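Local coordinates for mandelate racemase/muconate lactonizing protein (Paenibacillus sp., PDB 3V5C) that probably dehydrates galacturonate, as a magnesium-binding lyase of the enolase superfamily, at residues E70-I73 against G74-L77; V149-M152 against Q153-M157; N315-G318 against I319-G323. The protein carries 1 engineered substitution. One frame throughout, in Å; residues are numbered along the deposited sequence. Where two conformers were deposited one is given.

Three local contacts sample three parts of an enolase-type chain. Interaction 1 is a turn at the surface, packed on the antiparallel sheet that holds strands 14-30, 42-52 and 55-60; interaction 2 is a stretch of helix 145-161, on the outside of the barrel; interaction 3 starts helix 317-325 deep in the protein. Interactions 1 and 2 lie on opposite sides of the chain's centre, their own centres about 51 Å apart. Interaction 3 sits between these extremes, its centre about 26 Å from that of interaction 1 and about 25 Å from that of interaction 2. None touches another, and the magnesium ligands Glu238 and Asp261 belong to none of them.

Interaction 1 (E70-I73 against G74-L77); sequences EDVI and GRRL
Arg75 folds back over the turn and takes hold of Asp71 with two nitrogens, side-on. Its NE donates to the backbone oxygen Asp71 O at 2.9 Å, while NH2 forms a salt bridge with the carboxylate, 2.8 Å from Asp71 OD2. The two flat groups are far from coplanar, 74° apart: OD2 lies close to the guanidinium plane, yet NH2 meets it from above the carboxylate plane. Asp71 brings its acid within range by holding CG anti to the backbone N (chi1 -161°), and the arginine chain runs extended from CG to NE, its CD passing 4.4 Å from Val72 CG1.

Beneath the side chains the backbone makes a type II beta turn from Val72 to Arg75, closed by Arg75 N donating to Val72 O at 3.0 Å. Gly74 takes the third position with phi +94°, where a side chain would be jammed against Ile73 O. The side chains of Val72 and Ile73 pack on Ile17 of strand 14-30, and the backbones of Gly74 and Arg75 bond to Val14, so the turn is fastened to the start of that strand.

Were Arg75 replaced by an alanine, the Asp71 carboxylate would probably lose its positive mate and Asp71 O the NE donor. One side chain therefore satisfies a main-chain carbonyl and a carboxylate together, and the guanidinium charge is likely to favour the ionised form of Asp71 at this surface position.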
# COMPACT_ATOMS: atom_id res chain seq x y z
N GLU A 70 20.07 0.33 20.23
CA GLU A 70 21.09 -0.09 21.19
C GLU A 70 20.44 -0.90 22.31
O GLU A 70 21.00 -1.89 22.77
CB GLU A 70 21.80 1.14 21.77
CG GLU A 70 23.01 0.83 22.64
CD GLU A 70 22.63 0.46 24.07
OE1 GLU A 70 21.57 0.92 24.54
OE2 GLU A 70 23.39 -0.31 24.71
N ASP A 71 19.24 -0.48 22.71
CA ASP A 71 18.52 -1.13 23.80
C ASP A 71 17.91 -2.48 23.41
O ASP A 71 17.46 -3.23 24.28
CB ASP A 71 17.43 -0.20 24.32
CG ASP A 71 16.96 -0.58 25.70
OD1 ASP A 71 17.82 -0.72 26.60
OD2 ASP A 71 15.74 -0.76 25.89
N VAL A 72 17.87 -2.79 22.12
CA VAL A 72 17.33 -4.06 21.67
C VAL A 72 18.41 -5.11 21.44
O VAL A 72 18.13 -6.30 21.49
CB VAL A 72 16.50 -3.86 20.38
CG1 VAL A 72 15.89 -5.17 19.91
CG2 VAL A 72 15.39 -2.84 20.64
N ILE A 73 19.65 -4.67 21.19
CA ILE A 73 20.75 -5.62 21.02
C ILE A 73 20.84 -6.50 22.26
O ILE A 73 20.77 -6.00 23.39
CB ILE A 73 22.11 -4.91 20.81
CG1 ILE A 73 22.04 -3.96 19.61
CG2 ILE A 73 23.26 -5.94 20.71
CD1 ILE A 73 21.57 -4.60 18.31
N GLY A 74 20.97 -7.81 22.06
CA GLY A 74 21.07 -8.75 23.17
C GLY A 74 19.75 -9.36 23.61
O GLY A 74 19.73 -10.38 24.31
N ARG A 75 18.64 -8.75 23.22
CA ARG A 75 17.34 -9.32 23.53
C ARG A 75 17.06 -10.62 22.76
O ARG A 75 17.50 -10.78 21.61
CB ARG A 75 16.22 -8.29 23.31
CG ARG A 75 16.29 -7.08 24.25
CD ARG A 75 15.04 -6.23 24.13
NE ARG A 75 15.17 -4.91 24.77
CZ ARG A 75 14.49 -4.53 25.85
NH1 ARG A 75 13.64 -5.37 26.43
NH2 ARG A 75 14.67 -3.31 26.35
N ARG A 76 16.36 -11.55 23.39
CA ARG A 76 15.95 -12.79 22.74
C ARG A 76 14.81 -12.51 21.76
O ARG A 76 13.86 -11.80 22.10
CB ARG A 76 15.54 -13.82 23.78
CG ARG A 76 16.59 -14.04 24.86
CD ARG A 76 16.18 -15.09 25.89
NE ARG A 76 17.17 -15.20 26.96
CZ ARG A 76 18.17 -16.09 26.98
NH1 ARG A 76 18.31 -16.97 26.00
NH2 ARG A 76 19.02 -16.09 27.99
N LEU A 77 14.92 -13.04 20.55
CA LEU A 77 13.87 -12.88 19.53
C LEU A 77 12.50 -13.27 20.08
O LEU A 77 11.50 -12.59 19.83
CB LEU A 77 14.18 -13.68 18.26
CG LEU A 77 13.08 -13.73 17.20
CD1 LEU A 77 12.71 -12.33 16.70
CD2 LEU A 77 13.53 -14.59 16.04

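Interaction 2 (V149-M152 against Q153-M157); sequences VALM and QEEAM
Val149 to Met152 hand their carbonyls to Gln153 to Ala156 in four successive i to i+4 bonds of one regular alpha-helix, the shortest being Gln153 N to Val149 O at 2.8 Å. Gln153 leans back over the preceding turn: its CG, beside the backbone N at chi1 -73°, comes within 3.3 Å of Val149 O, and the amide carbon CD rests 3.8 Å from Val149 CG1, the two side chains crossing at a slant. The amide oxygen OE1 is directed back at the backbone, 3.6 Å from Ala150 CA, while NE2 finds its acceptor outside, at Gly193 O of helix 180-198.

This is part of helix 145-161, the connection in the beta-alpha-beta unit between parallel strands 126-135 and 167-170 of the barrel. Val149 and Gln153 face the next barrel helix, 180-198, with Val149 on Ala189 and Gln153 also against Val197.

On another side of the helix Leu151 and Glu155 lie side by side and point the same way, Leu151 CD2 being 3.7 Å from Glu155 OE2. Met152, bent at both chi2 and chi3 (-55° and -57°), carries its methyl CE to 3.5 Å from Glu155 OE1. The buried carboxylate thus has apolar groups of both residues against its two oxygens. Beyond them OE2 makes a long, weak ion pair with Arg28, whereas OE1 is close to the like-charged Asp138, a proximity that may raise the proton affinity of one of these acids.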
# COMPACT_ATOMS: atom_id res chain seq x y z
N VAL A 149 -7.19 14.51 -21.53
CA VAL A 149 -7.71 13.15 -21.56
C VAL A 149 -6.76 12.23 -22.33
O VAL A 149 -6.43 11.14 -21.87
CB VAL A 149 -9.10 13.09 -22.21
CG1 VAL A 149 -9.54 11.66 -22.40
CG2 VAL A 149 -10.11 13.88 -21.38
N ALA A 150 -6.34 12.67 -23.51
CA ALA A 150 -5.39 11.88 -24.30
C ALA A 150 -4.11 11.54 -23.54
O ALA A 150 -3.64 10.41 -23.57
CB ALA A 150 -5.04 12.63 -25.59
N LEU A 151 -3.54 12.53 -22.86
CA LEU A 151 -2.32 12.31 -22.10
C LEU A 151 -2.54 11.29 -20.99
O LEU A 151 -1.72 10.37 -20.81
CB LEU A 151 -1.80 13.63 -21.55
CG LEU A 151 -0.49 13.62 -20.78
CD1 LEU A 151 0.18 14.99 -20.83
CD2 LEU A 151 -0.71 13.22 -19.34
N MET A 152 -3.63 11.43 -20.25
CA MET A 152 -3.93 10.49 -19.18
C MET A 152 -4.26 9.08 -19.70
O MET A 152 -3.87 8.08 -19.08
CB MET A 152 -5.04 11.02 -18.27
CG MET A 152 -4.67 12.31 -17.57
SD MET A 152 -3.15 12.25 -16.59
CE MET A 152 -3.55 10.89 -15.47
N GLN A 153 -4.93 8.99 -20.85
CA GLN A 153 -5.15 7.69 -21.47
C GLN A 153 -3.81 7.02 -21.80
O GLN A 153 -3.63 5.83 -21.58
CB GLN A 153 -6.01 7.81 -22.73
CG GLN A 153 -7.47 8.11 -22.48
CD GLN A 153 -8.21 8.39 -23.78
OE1 GLN A 153 -7.74 9.16 -24.62
NE2 GLN A 153 -9.35 7.74 -23.95
N GLU A 154 -2.88 7.80 -22.35
CA GLU A 154 -1.57 7.27 -22.69
C GLU A 154 -0.84 6.74 -21.46
O GLU A 154 -0.15 5.73 -21.51
CB GLU A 154 -0.73 8.32 -23.42
CG GLU A 154 0.60 7.78 -23.92
CD GLU A 154 1.38 8.81 -24.72
OE1 GLU A 154 0.77 9.80 -25.18
OE2 GLU A 154 2.61 8.63 -24.87
N GLU A 155 -1.01 7.43 -20.33
CA GLU A 155 -0.38 6.97 -19.10
C GLU A 155 -0.99 5.65 -18.65
O GLU A 155 -0.28 4.72 -18.25
CB GLU A 155 -0.48 8.04 -18.00
CG GLU A 155 0.40 9.26 -18.28
CD GLU A 155 0.52 10.19 -17.11
OE1 GLU A 155 -0.26 10.02 -16.13
OE2 GLU A 155 1.41 11.08 -17.14
N ALA A 156 -2.31 5.53 -18.76
CA ALA A 156 -2.97 4.27 -18.43
C ALA A 156 -2.46 3.17 -19.36
O ALA A 156 -2.18 2.07 -18.91
CB ALA A 156 -4.48 4.41 -18.53
N MET A 157 -2.32 3.49 -20.64
CA MET A 157 -1.83 2.50 -21.58
C MET A 157 -0.38 2.08 -21.30
O MET A 157 -0.02 0.93 -21.56
CB MET A 157 -2.03 2.98 -23.02
CG MET A 157 -3.49 2.98 -23.43
SD MET A 157 -4.32 1.41 -22.97
CE MET A 157 -3.92 0.35 -24.36

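Interaction 3 (N315-G318 against I319-G323); sequences NAYG and IYASG
Gly318 O is gripped twice by Ser322, once through the backbone N at 2.9 Å and once through the hydroxyl OG at 2.7 Å. The two donors reach it from opposite faces of the carbonyl plane. OG gets there because it stands beside its own backbone N (chi1 -61°), which turns the hydroxyl back along the helix, so a buried side-chain donor is paid for by a main-chain acceptor already in use.

The carbonyl one residue earlier also serves two amides: Tyr317 O takes an almost straight bond in its plane from Ala321 N, 174° at the hydrogen, and a weak one from Tyr320 N. Ala316 O accepts from Ile319 N at 3.1 Å, a three-residue step fitting the first turn of a helix, with the donor well above the carbonyl plane. Round this oxygen the side chains close in: Tyr320 CE2 comes to 3.2 Å of Ala316 O, the ring lying oblique to it, and Ile319 CB and CG1 approach Ala316 O as well, each at 3.4 Å. Asn315 looks after the helix start, with OD1 taking a weak capping bond from Tyr317 N, 2.9 Å long, and its backbone O accepting from Gly318 N.

Ala321 CB rests against Tyr317 CE1 at 4.4 Å. Around this buried opening of helix 317-325, Tyr317 meets the ring of Tyr97 from helix 92-107 edge-to-face, and Tyr320 does the same with Tyr350. Ile319 and Ser322 pack on Val335 of barrel strand 335-337, Ala316 lies on strand 340-342, and Asn315 and Tyr317 touch Ser60 at the end of strand 55-60.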
# COMPACT_ATOMS: atom_id res chain seq x y z
N ASN A 315 6.52 4.62 -0.66
CA ASN A 315 7.43 3.60 -0.17
C ASN A 315 7.31 2.32 -0.99
O ASN A 315 6.33 1.55 -0.86
CB ASN A 315 7.18 3.33 1.32
CG ASN A 315 8.24 2.45 1.93
OD1 ASN A 315 8.76 1.52 1.28
ND2 ASN A 315 8.56 2.71 3.20
N ALA A 316 8.28 2.09 -1.86
CA ALA A 316 8.24 0.96 -2.77
C ALA A 316 8.16 -0.35 -2.02
O ALA A 316 7.49 -1.28 -2.47
CB ALA A 316 9.44 0.97 -3.72
N TYR A 317 8.81 -0.42 -0.87
CA TYR A 317 8.86 -1.68 -0.13
C TYR A 317 7.47 -2.16 0.25
O TYR A 317 7.20 -3.35 0.29
CB TYR A 317 9.72 -1.52 1.12
CG TYR A 317 9.94 -2.82 1.87
CD1 TYR A 317 9.06 -3.22 2.87
CD2 TYR A 317 11.01 -3.64 1.55
CE1 TYR A 317 9.27 -4.40 3.56
CE2 TYR A 317 11.23 -4.85 2.23
CZ TYR A 317 10.34 -5.21 3.23
OH TYR A 317 10.53 -6.38 3.92
N GLY A 318 6.57 -1.21 0.53
CA GLY A 318 5.22 -1.55 0.95
C GLY A 318 4.41 -2.33 -0.07
O GLY A 318 3.46 -3.02 0.29
N ILE A 319 4.76 -2.19 -1.35
CA ILE A 319 4.09 -2.95 -2.39
C ILE A 319 4.22 -4.45 -2.15
O ILE A 319 3.22 -5.20 -2.20
CB ILE A 319 4.68 -2.58 -3.75
CG1 ILE A 319 4.43 -1.10 -4.03
CG2 ILE A 319 4.11 -3.49 -4.86
CD1 ILE A 319 5.18 -0.60 -5.28
N TYR A 320 5.45 -4.88 -1.89
CA TYR A 320 5.78 -6.29 -1.76
C TYR A 320 5.23 -6.83 -0.44
O TYR A 320 4.66 -7.92 -0.39
CB TYR A 320 7.31 -6.48 -1.94
CG TYR A 320 7.72 -5.71 -3.18
CD1 TYR A 320 7.41 -6.20 -4.44
CD2 TYR A 320 8.30 -4.45 -3.09
CE1 TYR A 320 7.69 -5.47 -5.59
CE2 TYR A 320 8.61 -3.72 -4.23
CZ TYR A 320 8.30 -4.24 -5.48
OH TYR A 320 8.58 -3.51 -6.63
N ALA A 321 5.33 -6.01 0.60
CA ALA A 321 4.72 -6.32 1.90
C ALA A 321 3.22 -6.57 1.76
O ALA A 321 2.68 -7.55 2.27
CB ALA A 321 4.98 -5.19 2.87
N SER A 322 2.53 -5.67 1.06
CA SER A 322 1.10 -5.82 0.80
C SER A 322 0.77 -7.16 0.15
O SER A 322 -0.20 -7.82 0.51
CB SER A 322 0.60 -4.70 -0.11
OG SER A 322 0.78 -3.43 0.49
N GLY A 323 1.56 -7.54 -0.84
CA GLY A 323 1.36 -8.82 -1.50
C GLY A 323 1.37 -9.99 -0.51
O GLY A 323 0.49 -10.84 -0.56